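Local coordinates for protein beta-lactamase OXA-2 (PDB 1K38) that hydrolyses beta-lactam antibiotics, oxacillin among them, as a class D serine beta-lactamase and so confers antibiotic resistance, at residues 15-20 against 228-233; 145-150 against 211-216; 188-193 against 197-202. One frame throughout, in Å; residues are numbered along the deposited sequence.

Interaction 1: residues 15-20 against 228-233; sequences SEFQAK and REAIVR. With FMT (formic acid), chain C.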
loop_
_atom_site.group_PDB
_atom_site.type_symbol
_atom_site.label_atom_id
_atom_site.label_comp_id
_atom_site.label_asym_id
_atom_site.label_seq_id
_atom_site.Cartn_x
_atom_site.Cartn_y
_atom_site.Cartn_z
ATOM N N SER A 15 24.621 -6.916 -19.094
ATOM C CA SER A 15 25.680 -7.885 -19.342
ATOM C C SER A 15 26.005 -8.653 -18.062
ATOM O O SER A 15 26.337 -9.836 -18.111
ATOM C CB SER A 15 26.933 -7.181 -19.873
ATOM O OG SER A 15 27.401 -6.200 -18.965
ATOM N N GLU A 16 25.900 -7.980 -16.918
ATOM C CA GLU A 16 26.177 -8.609 -15.632
ATOM C C GLU A 16 25.296 -9.839 -15.473
ATOM O O GLU A 16 25.716 -10.856 -14.924
ATOM C CB GLU A 16 25.898 -7.634 -14.486
ATOM C CG GLU A 16 26.350 -8.140 -13.122
ATOM C CD GLU A 16 25.938 -7.224 -11.985
ATOM O OE1 GLU A 16 26.024 -5.991 -12.154
ATOM O OE2 GLU A 16 25.539 -7.737 -10.916
ATOM N N PHE A 17 24.066 -9.737 -15.964
ATOM C CA PHE A 17 23.115 -10.833 -15.878
ATOM C C PHE A 17 22.898 -11.502 -17.227
ATOM O O PHE A 17 21.886 -12.171 -17.441
ATOM C CB PHE A 17 21.793 -10.313 -15.309
ATOM C CG PHE A 17 21.903 -9.843 -13.891
ATOM C CD1 PHE A 17 22.010 -10.762 -12.850
ATOM C CD2 PHE A 17 21.963 -8.487 -13.594
ATOM C CE1 PHE A 17 22.178 -10.336 -11.537
ATOM C CE2 PHE A 17 22.131 -8.050 -12.282
ATOM C CZ PHE A 17 22.240 -8.980 -11.252
ATOM N N GLN A 18 23.864 -11.323 -18.125
ATOM C CA GLN A 18 23.814 -11.909 -19.459
ATOM C C GLN A 18 22.406 -11.842 -20.035
ATOM O O GLN A 18 21.825 -12.857 -20.417
ATOM C CB GLN A 18 24.293 -13.362 -19.400
ATOM C CG GLN A 18 25.723 -13.506 -18.893
ATOM C CD GLN A 18 26.121 -14.949 -18.659
ATOM O OE1 GLN A 18 25.535 -15.638 -17.826
ATOM N NE2 GLN A 18 27.124 -15.412 -19.394
ATOM N N ALA A 19 21.863 -10.632 -20.097
ATOM C CA ALA A 19 20.518 -10.437 -20.611
ATOM C C ALA A 19 20.478 -9.417 -21.737
ATOM O O ALA A 19 21.341 -8.544 -21.842
ATOM C CB ALA A 19 19.591 -9.995 -19.479
ATOM N N LYS A 20 19.464 -9.546 -22.583
ATOM C CA LYS A 20 19.265 -8.630 -23.695
ATOM C C LYS A 20 17.890 -8.009 -23.498
ATOM O O LYS A 20 16.896 -8.716 -23.359
ATOM C CB LYS A 20 19.315 -9.381 -25.027
ATOM C CG LYS A 20 20.640 -10.083 -25.294
ATOM C CD LYS A 20 21.803 -9.098 -25.312
ATOM C CE LYS A 20 23.127 -9.809 -25.538
ATOM N NZ LYS A 20 24.273 -8.859 -25.522
ATOM N N ARG A 228 14.802 -10.141 -14.299
ATOM C CA ARG A 228 13.917 -8.989 -14.412
ATOM C C ARG A 228 14.114 -8.055 -13.226
ATOM O O ARG A 228 14.442 -6.878 -13.397
ATOM C CB ARG A 228 12.464 -9.455 -14.497
ATOM C CG ARG A 228 12.171 -10.294 -15.740
ATOM C CD ARG A 228 10.766 -10.860 -15.712
ATOM N NE ARG A 228 10.551 -11.700 -14.532
ATOM C CZ ARG A 228 9.414 -12.326 -14.254
ATOM N NH1 ARG A 228 8.375 -12.214 -15.070
ATOM N NH2 ARG A 228 9.317 -13.062 -13.152
ATOM N N GLU A 229 13.928 -8.579 -12.020
ATOM C CA GLU A 229 14.117 -7.764 -10.826
ATOM C C GLU A 229 15.585 -7.443 -10.554
ATOM O O GLU A 229 15.909 -6.354 -10.075
ATOM C CB GLU A 229 13.514 -8.455 -9.597
ATOM C CG GLU A 229 12.003 -8.328 -9.493
ATOM C CD GLU A 229 11.484 -8.631 -8.094
ATOM O OE1 GLU A 229 12.139 -8.219 -7.110
ATOM O OE2 GLU A 229 10.414 -9.264 -7.976
ATOM N N ALA A 230 16.479 -8.376 -10.866
ATOM C CA ALA A 230 17.897 -8.146 -10.612
ATOM C C ALA A 230 18.425 -6.919 -11.353
ATOM O O ALA A 230 19.108 -6.081 -10.772
ATOM C CB ALA A 230 18.707 -9.380 -10.993
ATOM N N ILE A 231 18.111 -6.820 -12.640
ATOM C CA ILE A 231 18.572 -5.692 -13.437
ATOM C C ILE A 231 17.940 -4.377 -12.981
ATOM O O ILE A 231 18.637 -3.385 -12.778
ATOM C CB ILE A 231 18.281 -5.930 -14.937
ATOM C CG1 ILE A 231 19.061 -7.162 -15.409
ATOM C CG2 ILE A 231 18.673 -4.702 -15.756
ATOM C CD1 ILE A 231 18.661 -7.669 -16.781
ATOM N N VAL A 232 16.620 -4.363 -12.813
ATOM C CA VAL A 232 15.950 -3.144 -12.381
ATOM C C VAL A 232 16.437 -2.672 -11.016
ATOM O O VAL A 232 16.721 -1.487 -10.827
ATOM C CB VAL A 232 14.420 -3.331 -12.314
ATOM C CG1 VAL A 232 13.770 -2.065 -11.757
ATOM C CG2 VAL A 232 13.875 -3.631 -13.700
ATOM N N ARG A 233 16.529 -3.588 -10.060
ATOM C CA ARG A 233 16.979 -3.209 -8.729
ATOM C C ARG A 233 18.398 -2.653 -8.741
ATOM O O ARG A 233 18.689 -1.694 -8.029
ATOM C CB ARG A 233 16.877 -4.398 -7.768
ATOM C CG ARG A 233 15.442 -4.762 -7.400
ATOM C CD ARG A 233 15.402 -5.982 -6.492
ATOM N NE ARG A 233 14.037 -6.364 -6.131
ATOM C CZ ARG A 233 13.360 -5.850 -5.109
ATOM N NH1 ARG A 233 13.918 -4.928 -4.334
ATOM N NH2 ARG A 233 12.118 -6.254 -4.867
HETATM C C FMT C . 5.044 -13.559 -14.672
HETATM O O1 FMT C . 6.489 -13.892 -14.381
HETATM O O2 FMT C . 4.348 -12.929 -13.449
#
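Phe17 lays its ring on Ala230 where a Schellman motif ends helix 11-16, joining the turn that follows this helix to helix 226-238 on one side of the mixed sheet of this penicillin-recognising fold. Gln18, with positive phi, is the C-prime residue; the turn it makes leads the chain on to Ala19. With chi1 at -66°, the ring of Phe17 stands beside its own backbone N and opposite its carbonyl carbon. From CB outward, CB and CG lie 4.2 Å from Ile231 CG1, and CD2 closes on that same atom at 3.7 Å, an approach neither over the face nor at the edge. Farther out, CE1 and CZ of Phe17 each lie 3.6 Å from Ala230 CB. The methyl sits over the ring face as a CH-pi contact, 18° off the normal, while CG of Glu16 lies above the opposite face. Elsewhere on the helix Glu229 OE1 pairs with Arg233 and with Arg182 of the second subunit, and Arg228 NH1 donates to O1 of a bound formic acid, probably from the crystallisation liquor. Ile231 runs past Phe17 in the opposite sense, and its CD1 rests on Ala19 CB at 3.7 Å.

Interaction 2: residues 145-150 against 211-216; sequences ISAQEQ and FFALNI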
loop_
_atom_site.group_PDB
_atom_site.type_symbol
_atom_site.label_atom_id
_atom_site.label_comp_id
_atom_site.label_asym_id
_atom_site.label_seq_id
_atom_site.Cartn_x
_atom_site.Cartn_y
_atom_site.Cartn_z
ATOM N N ILE A 145 2.206 -3.690 -26.287
ATOM C CA ILE A 145 2.523 -2.370 -25.749
ATOM C C ILE A 145 4.035 -2.241 -25.529
ATOM O O ILE A 145 4.710 -3.231 -25.252
ATOM C CB ILE A 145 1.760 -2.160 -24.409
ATOM C CG1 ILE A 145 1.973 -0.741 -23.885
ATOM C CG2 ILE A 145 2.210 -3.206 -23.390
ATOM C CD1 ILE A 145 1.072 -0.385 -22.699
ATOM N N SER A 146 4.569 -1.028 -25.663
ATOM C CA SER A 146 6.005 -0.813 -25.481
ATOM C C SER A 146 6.368 -0.403 -24.060
ATOM O O SER A 146 5.499 -0.040 -23.260
ATOM C CB SER A 146 6.508 0.271 -26.429
ATOM O OG SER A 146 6.099 1.556 -25.983
ATOM N N ALA A 147 7.660 -0.446 -23.755
ATOM C CA ALA A 147 8.125 -0.059 -22.429
ATOM C C ALA A 147 7.799 1.409 -22.172
ATOM O O ALA A 147 7.415 1.773 -21.063
ATOM C CB ALA A 147 9.628 -0.300 -22.301
ATOM N N GLN A 148 7.942 2.252 -23.192
ATOM C CA GLN A 148 7.640 3.663 -23.012
ATOM C C GLN A 148 6.150 3.871 -22.777
ATOM O O GLN A 148 5.755 4.733 -21.989
ATOM C CB GLN A 148 8.130 4.483 -24.212
ATOM C CG GLN A 148 9.639 4.709 -24.177
ATOM C CD GLN A 148 10.093 5.865 -25.050
ATOM O OE1 GLN A 148 9.417 6.893 -25.142
ATOM N NE2 GLN A 148 11.254 5.712 -25.679
ATOM N N GLU A 149 5.325 3.071 -23.444
ATOM C CA GLU A 149 3.881 3.172 -23.268
ATOM C C GLU A 149 3.468 2.684 -21.875
ATOM O O GLU A 149 2.502 3.186 -21.296
ATOM C CB GLU A 149 3.163 2.381 -24.362
ATOM C CG GLU A 149 3.333 3.002 -25.740
ATOM C CD GLU A 149 2.618 2.233 -26.826
ATOM O OE1 GLU A 149 2.770 0.998 -26.877
ATOM O OE2 GLU A 149 1.913 2.868 -27.639
ATOM N N GLN A 150 4.199 1.712 -21.333
ATOM C CA GLN A 150 3.899 1.219 -19.990
ATOM C C GLN A 150 4.155 2.348 -18.995
ATOM O O GLN A 150 3.389 2.540 -18.051
ATOM C CB GLN A 150 4.785 0.018 -19.632
ATOM C CG GLN A 150 4.465 -1.255 -20.416
ATOM C CD GLN A 150 3.651 -2.266 -19.621
ATOM O OE1 GLN A 150 2.876 -1.901 -18.732
ATOM N NE2 GLN A 150 3.820 -3.548 -19.946
ATOM N N PHE A 211 9.550 5.854 -11.886
ATOM C CA PHE A 211 8.893 4.811 -12.672
ATOM C C PHE A 211 9.881 4.009 -13.494
ATOM O O PHE A 211 10.904 4.531 -13.926
ATOM C CB PHE A 211 7.866 5.429 -13.621
ATOM C CG PHE A 211 6.798 6.204 -12.925
ATOM C CD1 PHE A 211 7.023 7.516 -12.517
ATOM C CD2 PHE A 211 5.575 5.611 -12.639
ATOM C CE1 PHE A 211 6.042 8.227 -11.829
ATOM C CE2 PHE A 211 4.589 6.309 -11.953
ATOM C CZ PHE A 211 4.824 7.623 -11.545
ATOM N N PHE A 212 9.573 2.735 -13.708
ATOM C CA PHE A 212 10.436 1.891 -14.517
ATOM C C PHE A 212 9.635 0.890 -15.323
ATOM O O PHE A 212 8.533 0.481 -14.938
ATOM C CB PHE A 212 11.454 1.132 -13.655
ATOM C CG PHE A 212 10.838 0.164 -12.688
ATOM C CD1 PHE A 212 10.546 0.558 -11.389
ATOM C CD2 PHE A 212 10.542 -1.141 -13.080
ATOM C CE1 PHE A 212 9.968 -0.334 -10.486
ATOM C CE2 PHE A 212 9.963 -2.043 -12.185
ATOM C CZ PHE A 212 9.675 -1.636 -10.882
ATOM N N ALA A 213 10.195 0.513 -16.464
ATOM C CA ALA A 213 9.576 -0.469 -17.331
ATOM C C ALA A 213 10.709 -1.168 -18.059
ATOM O O ALA A 213 11.410 -0.563 -18.873
ATOM C CB ALA A 213 8.624 0.200 -18.324
ATOM N N LEU A 214 10.903 -2.439 -17.727
ATOM C CA LEU A 214 11.946 -3.241 -18.341
ATOM C C LEU A 214 11.393 -4.497 -18.973
ATOM O O LEU A 214 10.432 -5.074 -18.479
ATOM C CB LEU A 214 12.992 -3.668 -17.292
ATOM C CG LEU A 214 13.970 -4.806 -17.671
ATOM C CD1 LEU A 214 15.278 -4.611 -16.936
ATOM C CD2 LEU A 214 13.373 -6.184 -17.337
ATOM N N ASN A 215 11.970 -4.888 -20.102
ATOM C CA ASN A 215 11.609 -6.163 -20.693
ATOM C C ASN A 215 12.893 -6.756 -21.240
ATOM O O ASN A 215 13.819 -6.031 -21.616
ATOM C CB ASN A 215 10.470 -6.092 -21.747
ATOM C CG ASN A 215 10.819 -5.312 -22.997
ATOM O OD1 ASN A 215 11.763 -5.634 -23.720
ATOM N ND2 ASN A 215 10.020 -4.290 -23.281
ATOM N N ILE A 216 12.972 -8.079 -21.193
ATOM C CA ILE A 216 14.141 -8.804 -21.667
ATOM C C ILE A 216 13.707 -10.082 -22.350
ATOM O O ILE A 216 12.635 -10.613 -22.069
ATOM C CB ILE A 216 15.085 -9.225 -20.508
ATOM C CG1 ILE A 216 14.299 -9.993 -19.437
ATOM C CG2 ILE A 216 15.782 -7.998 -19.924
ATOM C CD1 ILE A 216 15.180 -10.645 -18.382
HETATM O O HOH W 1 9.470 -2.208 -25.378
#
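Ala147 meets Ala213 where the first turn of helix 147-158 rests on strand 208-217 of the central sheet, a helix-on-sheet contact in the interior of the protein. The approach to the helix is made by Ile145, whose backbone bonds to that of Tyr47, and by Ser146 at the N-cap. Ser146 and Glu149 form a capping box: Glu149 N donates to Ser146 OG, and Ser146 N returns a bond to the anti lone pair of Glu149 OE1 at 3.0 Å. Glu149 also makes a salt bridge to Arg46 through OE2. Ala147 then points at the strand, its CB 4.1 Å from Ala213 CB, and its carbonyl O comes as near as 3.4 Å to the same methyl. A water accepts from Ala147 N and from Asn215 ND2, each at 3.0 Å, and so ties the helix start to the strand. Asn215 OD1 takes a bond from Arg42 NE. One turn on, Gln150 reaches Ala213 CB with its own CB, 4.1 Å away. Bent at chi2 (-102°), its amide turns off the line of the chain, and NE2 bonds to Thr52 OG1, next in sequence to the predicted acyl-ester serine, Ser51. Two alanines face each other, consistent with the close approach of helix and strand, 5.3 Å between the CA atoms of Ala147 and Ala213; with no direct hydrogen bond between the segments, the polar link passes through one buried backbone N-H, a water and an asparagine amide.

Interaction 3: residues 188-193 against 197-202; sequences AKTGWE and GWWVGW. With FMT (formic acid), chain C.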
loop_
_atom_site.group_PDB
_atom_site.type_symbol
_atom_site.label_atom_id
_atom_site.label_comp_id
_atom_site.label_asym_id
_atom_site.label_seq_id
_atom_site.Cartn_x
_atom_site.Cartn_y
_atom_site.Cartn_z
ATOM N N ALA A 188 4.853 -2.813 -8.182
ATOM C CA ALA A 188 5.240 -3.350 -9.478
ATOM C C ALA A 188 4.473 -4.596 -9.883
ATOM O O ALA A 188 3.707 -5.157 -9.102
ATOM C CB ALA A 188 6.731 -3.643 -9.469
ATOM N N LYS A 189 4.693 -5.021 -11.123
ATOM C CA LYS A 189 4.047 -6.214 -11.656
ATOM C C LYS A 189 4.955 -6.885 -12.676
ATOM O O LYS A 189 5.482 -6.233 -13.579
ATOM C CB LYS A 189 2.722 -5.853 -12.331
ATOM C CG LYS A 189 1.935 -7.065 -12.827
ATOM C CD LYS A 189 1.274 -7.795 -11.665
ATOM C CE LYS A 189 0.920 -9.228 -12.037
ATOM N NZ LYS A 189 2.147 -10.069 -12.155
ATOM N N THR A 190 5.138 -8.192 -12.524
ATOM C CA THR A 190 5.954 -8.952 -13.456
ATOM C C THR A 190 5.086 -9.511 -14.572
ATOM O O THR A 190 3.854 -9.559 -14.467
ATOM C CB THR A 190 6.623 -10.148 -12.773
ATOM O OG1 THR A 190 5.616 -10.936 -12.127
ATOM C CG2 THR A 190 7.643 -9.693 -11.758
ATOM N N GLY A 191 5.742 -9.931 -15.644
ATOM C CA GLY A 191 5.048 -10.527 -16.767
ATOM C C GLY A 191 5.981 -11.472 -17.499
ATOM O O GLY A 191 7.191 -11.242 -17.539
ATOM N N TRP A 192 5.424 -12.552 -18.046
ATOM C CA TRP A 192 6.196 -13.524 -18.822
ATOM C C TRP A 192 5.255 -14.341 -19.689
ATOM O O TRP A 192 4.291 -14.916 -19.190
ATOM C CB TRP A 192 6.984 -14.477 -17.918
ATOM C CG TRP A 192 7.851 -15.430 -18.702
ATOM C CD1 TRP A 192 8.785 -15.098 -19.643
ATOM C CD2 TRP A 192 7.876 -16.862 -18.602
ATOM N NE1 TRP A 192 9.390 -16.229 -20.134
ATOM C CE2 TRP A 192 8.852 -17.326 -19.514
ATOM C CE3 TRP A 192 7.170 -17.797 -17.833
ATOM C CZ2 TRP A 192 9.142 -18.687 -19.675
ATOM C CZ3 TRP A 192 7.458 -19.152 -17.993
ATOM C CH2 TRP A 192 8.436 -19.581 -18.908
ATOM N N GLU A 193 5.529 -14.391 -20.987
ATOM C CA GLU A 193 4.682 -15.173 -21.873
ATOM C C GLU A 193 5.462 -16.260 -22.601
ATOM O O GLU A 193 4.998 -16.801 -23.601
ATOM C CB GLU A 193 3.950 -14.263 -22.866
ATOM C CG GLU A 193 4.783 -13.157 -23.487
ATOM C CD GLU A 193 5.902 -13.680 -24.355
ATOM O OE1 GLU A 193 6.857 -14.263 -23.805
ATOM O OE2 GLU A 193 5.821 -13.511 -25.590
ATOM N N GLY A 197 10.082 -11.270 -21.000
ATOM C CA GLY A 197 9.766 -11.037 -19.600
ATOM C C GLY A 197 9.733 -9.557 -19.262
ATOM O O GLY A 197 10.523 -8.781 -19.800
ATOM N N TRP A 198 8.824 -9.168 -18.372
ATOM C CA TRP A 198 8.669 -7.768 -17.958
ATOM C C TRP A 198 8.722 -7.552 -16.453
ATOM O O TRP A 198 8.484 -8.456 -15.663
ATOM C CB TRP A 198 7.277 -7.217 -18.298
ATOM C CG TRP A 198 6.845 -7.051 -19.701
ATOM C CD1 TRP A 198 6.172 -7.960 -20.464
ATOM C CD2 TRP A 198 6.886 -5.837 -20.459
ATOM N NE1 TRP A 198 5.775 -7.383 -21.652
ATOM C CE2 TRP A 198 6.202 -6.081 -21.673
ATOM C CE3 TRP A 198 7.428 -4.565 -20.229
ATOM C CZ2 TRP A 198 6.045 -5.096 -22.656
ATOM C CZ3 TRP A 198 7.270 -3.584 -21.207
ATOM C CH2 TRP A 198 6.583 -3.858 -22.406
ATOM N N TRP A 199 9.020 -6.312 -16.082
ATOM C CA TRP A 199 8.898 -5.864 -14.702
ATOM C C TRP A 199 8.660 -4.378 -14.880
ATOM O O TRP A 199 9.498 -3.661 -15.434
ATOM C CB TRP A 199 10.108 -6.118 -13.796
ATOM C CG TRP A 199 9.662 -6.069 -12.327
ATOM C CD1 TRP A 199 8.465 -6.522 -11.821
ATOM C CD2 TRP A 199 10.409 -5.595 -11.199
ATOM N NE1 TRP A 199 8.428 -6.362 -10.456
ATOM C CE2 TRP A 199 9.607 -5.796 -10.046
ATOM C CE3 TRP A 199 11.676 -5.022 -11.046
ATOM C CZ2 TRP A 199 10.037 -5.446 -8.762
ATOM C CZ3 TRP A 199 12.104 -4.672 -9.769
ATOM C CH2 TRP A 199 11.287 -4.886 -8.643
ATOM N N VAL A 200 7.475 -3.933 -14.479
ATOM C CA VAL A 200 7.120 -2.525 -14.596
ATOM C C VAL A 200 6.522 -2.062 -13.280
ATOM O O VAL A 200 5.961 -2.863 -12.529
ATOM C CB VAL A 200 6.104 -2.284 -15.740
ATOM C CG1 VAL A 200 6.623 -2.913 -17.029
ATOM C CG2 VAL A 200 4.736 -2.852 -15.376
ATOM N N GLY A 201 6.646 -0.768 -13.000
ATOM C CA GLY A 201 6.110 -0.242 -11.758
ATOM C C GLY A 201 6.819 1.034 -11.373
ATOM O O GLY A 201 7.289 1.765 -12.237
ATOM N N TRP A 202 6.894 1.307 -10.079
ATOM C CA TRP A 202 7.575 2.503 -9.607
ATOM C C TRP A 202 7.874 2.406 -8.125
ATOM O O TRP A 202 7.328 1.558 -7.416
ATOM C CB TRP A 202 6.733 3.766 -9.887
ATOM C CG TRP A 202 5.457 3.919 -9.071
ATOM C CD1 TRP A 202 5.345 4.414 -7.795
ATOM C CD2 TRP A 202 4.118 3.637 -9.506
ATOM N NE1 TRP A 202 4.020 4.462 -7.418
ATOM C CE2 TRP A 202 3.247 3.992 -8.446
ATOM C CE3 TRP A 202 3.569 3.123 -10.688
ATOM C CZ2 TRP A 202 1.854 3.848 -8.538
ATOM C CZ3 TRP A 202 2.177 2.981 -10.777
ATOM C CH2 TRP A 202 1.344 3.343 -9.707
HETATM C C FMT C . 5.044 -13.559 -14.672
HETATM O O1 FMT C . 6.489 -13.892 -14.381
HETATM O O2 FMT C . 4.348 -12.929 -13.449
#
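Thr190 and Trp199 face each other as a non-hydrogen-bonded pair in an antiparallel hairpin whose strand axes, 4.5 Å apart at closest approach, run at 167°. Packing is tight on the sheet face that carries Ala188, Thr190 and Trp199. With CG anti to its backbone N (chi1 -160°), Trp199 swings its indole toward the neighbouring strand: CD1 lies 3.3 Å from Thr190 CG2, and NE1 lies 3.4 Å from Ala188 CB. Both methyls approach the indole at a slant. Beside them a CB on Gly201 would run into Ala188 CA and the preceding carbonyl O; its absence lets the CA atoms of Ala188 and Gly201 come to 4.0 Å. Four backbone bonds join the strands, two each in the Lys189-Val200 and Gly191-Trp198 pairs. The bond from Trp198 N to Gly191 O is the shortest, 2.8 Å, and nearly straight at the hydrogen (169°). Side-chain contact is looser toward the turn, where Trp192 CD1 stands, edge on, 4.2 Å from Gly197 CA; its indole NE1 bonds instead to Thr218 OG1. There a formic acid occupies the pocket beside the strand, taking a bond of 2.7 Å from Thr190 OG1 to its O2. Lys189, on the other face, bends its chain so that NZ returns to Thr190 O and also bonds to Ser99 OG, near Ser51, the predicted acyl-ester serine. Lys189, Thr190 and Gly191 form the Lys-Thr-Gly motif of serine beta-lactamases, on the strand that lines the active site and, by similarity, binds substrate.

How the interactions relate
Interactions 2 and 3 are buried and both reach one sheet, through neighbouring strands 196-205 and 208-217; interaction 1 lies farther out, its centre about 17 Å from the centre of the chain, and is partly buried. Helices cover both faces of the sheet: helix 226-238 packs on Leu214, Phe212 and Trp199, whereas helix 147-158 meets Ala213 and Val200. Chemistry changes with place: apolar side chains alone make interaction 1 across its segments, methyls and a water make interaction 2, and backbone hydrogen bonds dominate interaction 3. Arg228 links the first to the third, donating to Gly191 O and sharing the formic acid with Thr190.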